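Local coordinates for protein putative MAR1 (Leishmania donovani, PDB 1X9G) that is of unknown function but, as a putative ribonuclease of the isochorismatase superfamily, probably acts as a hydrolase, at residues Cys25-Glu30 and Ile63-Tyr68; Leu137-Leu142 and Cys164-Ser169. One frame throughout, in Å; residues are numbered along the deposited sequence.

Interaction 1 (Cys25-Glu30 and Ile63-Tyr68); sequences CVDLQE and IVTEHY
In the parallel beta-sheet, C25 and V26 pair with V64 and T65 where the C-terminal ends of strands 21-26 and 60-67 run side by side. C25 N donates to I63 O at 2.6 Å, and C25 O takes T65 N at 3.2 Å. D27 N carries the ladder one step further, reaching T65 O.

Past V26, where the first strand ends, side chains of 27-29 take over along the still-extended 65-67. T65 has chi1 67°, with OG1 lying between its backbone N and carbonyl carbon, and from there the hydroxyl donates to D27 OD2 at 2.9 Å. It meets the carboxylate on its syn side, 33° out of plane. D27 OD1 comes within 3.5 Å of H67 CB, with carboxylate and imidazole planes 47° apart.

The two strands belong to a beta-alpha-beta unit whose crossover runs through helix 39-55. D27 OD1 also makes a salt bridge to K90, and the D27 side chain touches C120; this Asp-Lys-Cys grouping matches the catalytic triad of isochorismatase-like cysteine hydrolases and probably marks the active site.

Q29, its chain extended beyond CG, stands in for a strand neighbour of H67. Its NE2 gives a bond to H67 O at 2.9 Å, the oxygen lying close to the amide plane. H67 N points back at Q29 OE1, modelled so close that the exact length is doubtful. The H67 side chain packs on A180 of the second subunit.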
loop_
_atom_site.group_PDB
_atom_site.type_symbol
_atom_site.label_atom_id
_atom_site.label_comp_id
_atom_site.label_asym_id
_atom_site.label_seq_id
_atom_site.Cartn_x
_atom_site.Cartn_y
_atom_site.Cartn_z
ATOM N N CYS A 25 -21.188 4.364 15.759
ATOM C CA CYS A 25 -21.936 4.606 14.545
ATOM C C CYS A 25 -21.882 6.093 14.218
ATOM O O CYS A 25 -22.560 6.915 14.865
ATOM C CB CYS A 25 -23.371 4.121 14.701
ATOM S SG CYS A 25 -24.399 4.567 13.284
ATOM N N VAL A 26 -21.058 6.452 13.231
ATOM C CA VAL A 26 -20.676 7.860 13.130
ATOM C C VAL A 26 -21.371 8.691 12.047
ATOM O O VAL A 26 -21.237 8.398 10.887
ATOM C CB VAL A 26 -19.126 8.148 13.350
ATOM C CG1 VAL A 26 -18.298 6.934 13.259
ATOM C CG2 VAL A 26 -18.598 9.310 12.506
ATOM N N ASP A 27 -22.168 9.681 12.494
ATOM C CA ASP A 27 -22.797 10.724 11.644
ATOM C C ASP A 27 -23.670 10.286 10.445
ATOM O O ASP A 27 -23.799 11.003 9.456
ATOM C CB ASP A 27 -21.762 11.769 11.222
ATOM C CG ASP A 27 -21.042 12.394 12.406
ATOM O OD1 ASP A 27 -20.074 13.168 12.144
ATOM O OD2 ASP A 27 -21.429 12.146 13.582
ATOM N N LEU A 28 -24.321 9.137 10.551
ATOM C CA LEU A 28 -25.223 8.693 9.489
ATOM C C LEU A 28 -26.585 9.475 9.461
ATOM O O LEU A 28 -27.654 8.967 9.796
ATOM C CB LEU A 28 -25.372 7.161 9.553
ATOM C CG LEU A 28 -24.108 6.340 9.216
ATOM C CD1 LEU A 28 -24.289 4.857 9.496
ATOM C CD2 LEU A 28 -23.567 6.560 7.769
ATOM N N GLN A 29 -26.535 10.727 9.028
ATOM C CA GLN A 29 -27.665 11.651 9.158
ATOM C C GLN A 29 -28.244 12.054 7.798
ATOM O O GLN A 29 -27.675 11.739 6.739
ATOM C CB GLN A 29 -27.225 12.888 9.955
ATOM C CG GLN A 29 -26.203 12.521 11.002
ATOM C CD GLN A 29 -25.654 13.674 11.757
ATOM O OE1 GLN A 29 -24.576 13.578 12.343
ATOM N NE2 GLN A 29 -26.396 14.783 11.785
ATOM N N GLU A 30 -29.354 12.794 7.849
ATOM C CA GLU A 30 -30.206 13.026 6.698
ATOM C C GLU A 30 -29.567 13.877 5.608
ATOM O O GLU A 30 -29.732 13.577 4.432
ATOM C CB GLU A 30 -31.573 13.570 7.150
ATOM C CG GLU A 30 -32.650 13.711 6.040
ATOM C CD GLU A 30 -32.952 12.395 5.304
ATOM O OE1 GLU A 30 -32.008 11.752 4.755
ATOM O OE2 GLU A 30 -34.148 12.018 5.276
ATOM N N ILE A 63 -22.887 2.984 20.115
ATOM C CA ILE A 63 -22.803 4.432 20.278
ATOM C C ILE A 63 -23.111 5.149 18.944
ATOM O O ILE A 63 -22.581 4.794 17.898
ATOM C CB ILE A 63 -21.418 4.840 20.897
ATOM C CG1 ILE A 63 -21.165 4.085 22.210
ATOM C CG2 ILE A 63 -21.263 6.370 21.079
ATOM C CD1 ILE A 63 -19.763 4.296 22.778
ATOM N N VAL A 64 -23.991 6.135 18.983
ATOM C CA VAL A 64 -24.412 6.868 17.807
ATOM C C VAL A 64 -24.024 8.287 18.130
ATOM O O VAL A 64 -24.390 8.803 19.181
ATOM C CB VAL A 64 -25.954 6.810 17.644
ATOM C CG1 VAL A 64 -26.440 7.646 16.484
ATOM C CG2 VAL A 64 -26.443 5.346 17.524
ATOM N N THR A 65 -23.245 8.913 17.254
ATOM C CA THR A 65 -23.052 10.363 17.347
ATOM C C THR A 65 -23.847 11.002 16.212
ATOM O O THR A 65 -23.889 10.461 15.088
ATOM C CB THR A 65 -21.570 10.782 17.219
ATOM O OG1 THR A 65 -21.139 10.488 15.899
ATOM C CG2 THR A 65 -20.696 10.033 18.165
ATOM N N GLU A 66 -24.500 12.133 16.508
ATOM C CA GLU A 66 -25.068 12.975 15.465
ATOM C C GLU A 66 -24.336 14.288 15.561
ATOM O O GLU A 66 -24.201 14.857 16.648
ATOM C CB GLU A 66 -26.557 13.262 15.641
ATOM C CG GLU A 66 -27.411 12.233 16.356
ATOM C CD GLU A 66 -28.891 12.474 16.128
ATOM O OE1 GLU A 66 -29.445 13.453 16.685
ATOM O OE2 GLU A 66 -29.499 11.692 15.371
ATOM N N HIS A 67 -23.908 14.772 14.404
ATOM C CA HIS A 67 -23.129 15.982 14.272
ATOM C C HIS A 67 -24.042 17.116 13.854
ATOM O O HIS A 67 -24.789 16.974 12.891
ATOM C CB HIS A 67 -22.097 15.776 13.167
ATOM C CG HIS A 67 -21.142 16.905 13.030
ATOM N ND1 HIS A 67 -20.002 17.004 13.798
ATOM C CD2 HIS A 67 -21.165 17.997 12.230
ATOM C CE1 HIS A 67 -19.348 18.098 13.460
ATOM N NE2 HIS A 67 -20.038 18.725 12.519
ATOM N N TYR A 68 -23.947 18.239 14.569
ATOM C CA TYR A 68 -24.864 19.391 14.441
ATOM C C TYR A 68 -26.258 18.991 13.914
ATOM O O TYR A 68 -26.640 19.371 12.809
ATOM C CB TYR A 68 -24.216 20.460 13.575
ATOM C CG TYR A 68 -24.849 21.829 13.654
ATOM C CD1 TYR A 68 -25.466 22.400 12.522
ATOM C CD2 TYR A 68 -24.826 22.568 14.844
ATOM C CE1 TYR A 68 -26.052 23.662 12.577
ATOM C CE2 TYR A 68 -25.423 23.835 14.909
ATOM C CZ TYR A 68 -26.026 24.374 13.770
ATOM O OH TYR A 68 -26.590 25.633 13.821
#

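Interaction 2 (Leu137-Leu142 and Cys164-Ser169); sequences LPKDGL and CEITTS
L137 and I166 lie side by side on one face of the sheet, their side chains crossing at an angle, in the last pair of parallel strands, 134-143 and 164-167. L137 CG sits beside its own backbone N (chi1 -63°), and the CD1 branch reaches across to touch C164 SG at 3.6 Å and I166 CG1 at 3.9 Å. The other branch of the isoleucine, CG2, turns instead to K139 CB, at 3.8 Å. The backbone ladder runs L137 N to E165 O (2.9 Å), T167 N to L137 O (3.0 Å) and K139 N to T167 O (3.0 Å).

At the strand ends P138 lays CB 3.5 Å from S169 N. T168 is the N-cap of helix 169-176, and D140 OD2 accepts S169 N, the first helical amide, at 3.3 Å from above the carboxylate plane. With chi1 66°, S169 swings OG to the same oxygen; the modelled separation is too short to trust. R48 of helix 39-55 also bonds S169 OG.

L137 and C164 pack against V125 and L129 of helix 117-130, and I166 against M157 and S158 of helix 147-158, while P138 and T167 pack on helix 169-176; T168 OG1 bonds D149 of the third subunit.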
loop_
_atom_site.group_PDB
_atom_site.type_symbol
_atom_site.label_atom_id
_atom_site.label_comp_id
_atom_site.label_asym_id
_atom_site.label_seq_id
_atom_site.Cartn_x
_atom_site.Cartn_y
_atom_site.Cartn_z
ATOM N N LEU A 137 -12.176 -1.361 11.462
ATOM C CA LEU A 137 -13.012 -0.548 10.605
ATOM C C LEU A 137 -13.539 -1.411 9.483
ATOM O O LEU A 137 -12.777 -1.973 8.752
ATOM C CB LEU A 137 -12.184 0.653 10.050
ATOM C CG LEU A 137 -11.654 1.663 11.083
ATOM C CD1 LEU A 137 -10.228 1.922 10.896
ATOM C CD2 LEU A 137 -12.455 2.975 11.010
ATOM N N PRO A 138 -14.867 -1.550 9.365
ATOM C CA PRO A 138 -15.352 -2.257 8.188
ATOM C C PRO A 138 -15.444 -1.289 7.027
ATOM O O PRO A 138 -16.321 -0.408 7.065
ATOM C CB PRO A 138 -16.757 -2.683 8.608
ATOM C CG PRO A 138 -17.214 -1.543 9.526
ATOM C CD PRO A 138 -15.968 -1.128 10.267
ATOM N N LYS A 139 -14.574 -1.446 6.025
ATOM C CA LYS A 139 -14.551 -0.572 4.835
ATOM C C LYS A 139 -15.880 -0.538 4.109
ATOM O O LYS A 139 -16.238 0.429 3.428
ATOM C CB LYS A 139 -13.481 -1.031 3.851
ATOM C CG LYS A 139 -13.255 -0.017 2.734
ATOM C CD LYS A 139 -12.080 -0.446 1.858
ATOM C CE LYS A 139 -12.303 -0.073 0.428
ATOM N NZ LYS A 139 -10.953 0.268 -0.134
ATOM N N ASP A 140 -16.502 -1.691 4.173
ATOM C CA ASP A 140 -17.894 -1.962 4.079
ATOM C C ASP A 140 -18.901 -0.858 4.438
ATOM O O ASP A 140 -19.867 -0.600 3.705
ATOM C CB ASP A 140 -18.083 -3.123 5.080
ATOM C CG ASP A 140 -18.773 -4.196 4.468
ATOM O OD1 ASP A 140 -18.859 -4.057 3.243
ATOM O OD2 ASP A 140 -19.247 -5.138 5.104
ATOM N N GLY A 141 -18.699 -0.267 5.610
ATOM C CA GLY A 141 -19.616 0.687 6.194
ATOM C C GLY A 141 -18.922 2.026 6.365
ATOM O O GLY A 141 -19.168 2.742 7.343
ATOM N N LEU A 142 -18.044 2.354 5.416
ATOM C CA LEU A 142 -17.477 3.706 5.319
ATOM C C LEU A 142 -17.797 4.344 3.966
ATOM O O LEU A 142 -18.061 3.636 2.970
ATOM C CB LEU A 142 -15.969 3.732 5.576
ATOM C CG LEU A 142 -15.321 3.097 6.814
ATOM C CD1 LEU A 142 -13.817 2.816 6.549
ATOM C CD2 LEU A 142 -15.563 3.863 8.147
ATOM N N CYS A 164 -4.535 -0.283 14.308
ATOM C CA CYS A 164 -5.650 0.051 13.430
ATOM C C CYS A 164 -5.778 -0.993 12.320
ATOM O O CYS A 164 -4.804 -1.370 11.727
ATOM C CB CYS A 164 -5.441 1.446 12.846
ATOM S SG CYS A 164 -6.818 2.061 11.916
ATOM N N GLU A 165 -6.985 -1.496 12.060
ATOM C CA GLU A 165 -7.162 -2.518 11.012
ATOM C C GLU A 165 -8.400 -2.338 10.210
ATOM O O GLU A 165 -9.487 -2.239 10.779
ATOM C CB GLU A 165 -7.186 -3.932 11.577
ATOM C CG GLU A 165 -6.011 -4.271 12.503
ATOM C CD GLU A 165 -6.040 -5.743 12.970
ATOM O OE1 GLU A 165 -5.046 -6.147 13.602
ATOM O OE2 GLU A 165 -7.053 -6.466 12.728
ATOM N N ILE A 166 -8.243 -2.313 8.895
ATOM C CA ILE A 166 -9.355 -2.133 7.991
ATOM C C ILE A 166 -9.669 -3.467 7.362
ATOM O O ILE A 166 -8.818 -4.065 6.686
ATOM C CB ILE A 166 -9.061 -1.037 6.917
ATOM C CG1 ILE A 166 -8.762 0.300 7.611
ATOM C CG2 ILE A 166 -10.268 -0.811 5.950
ATOM C CD1 ILE A 166 -8.261 1.302 6.677
ATOM N N THR A 167 -10.873 -3.968 7.609
ATOM C CA THR A 167 -11.306 -5.203 6.934
ATOM C C THR A 167 -12.718 -4.932 6.420
ATOM O O THR A 167 -12.937 -3.949 5.728
ATOM C CB THR A 167 -11.227 -6.467 7.848
ATOM O OG1 THR A 167 -11.795 -6.156 9.140
ATOM C CG2 THR A 167 -9.748 -6.983 8.029
ATOM N N THR A 168 -13.672 -5.786 6.784
ATOM C CA THR A 168 -15.057 -5.618 6.417
ATOM C C THR A 168 -15.863 -6.205 7.528
ATOM O O THR A 168 -15.327 -6.886 8.396
ATOM C CB THR A 168 -15.446 -6.314 5.062
ATOM O OG1 THR A 168 -15.068 -7.690 5.095
ATOM C CG2 THR A 168 -14.776 -5.668 3.859
ATOM N N SER A 169 -17.165 -5.957 7.489
ATOM C CA SER A 169 -18.120 -6.488 8.475
ATOM C C SER A 169 -18.241 -8.002 8.518
ATOM O O SER A 169 -18.399 -8.552 9.596
ATOM C CB SER A 169 -19.497 -5.798 8.360
ATOM O OG SER A 169 -20.169 -6.087 7.133
#

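In the fold
Both contacts belong to one six-stranded parallel sheet, each joining two neighbouring strands of a beta-alpha-beta unit. Strand 109-115 lies between them, bonded through F113 and I115 to V26 of interaction 1 and through G114 to G141 of interaction 2. Their centres are about 17 Å apart, on opposite sides of the centre of the chain, and their nearest atoms stay about 6 Å apart, without touching. Two helices bridge the gap: helix 39-55 packs on L28 and, through V45, on P138, D140 and S169, while I121 of helix 117-130 touches both V26 and L142. Interaction 1 holds D27 of the probable active site, whereas interaction 2 closes the sheet's far edge within the chain.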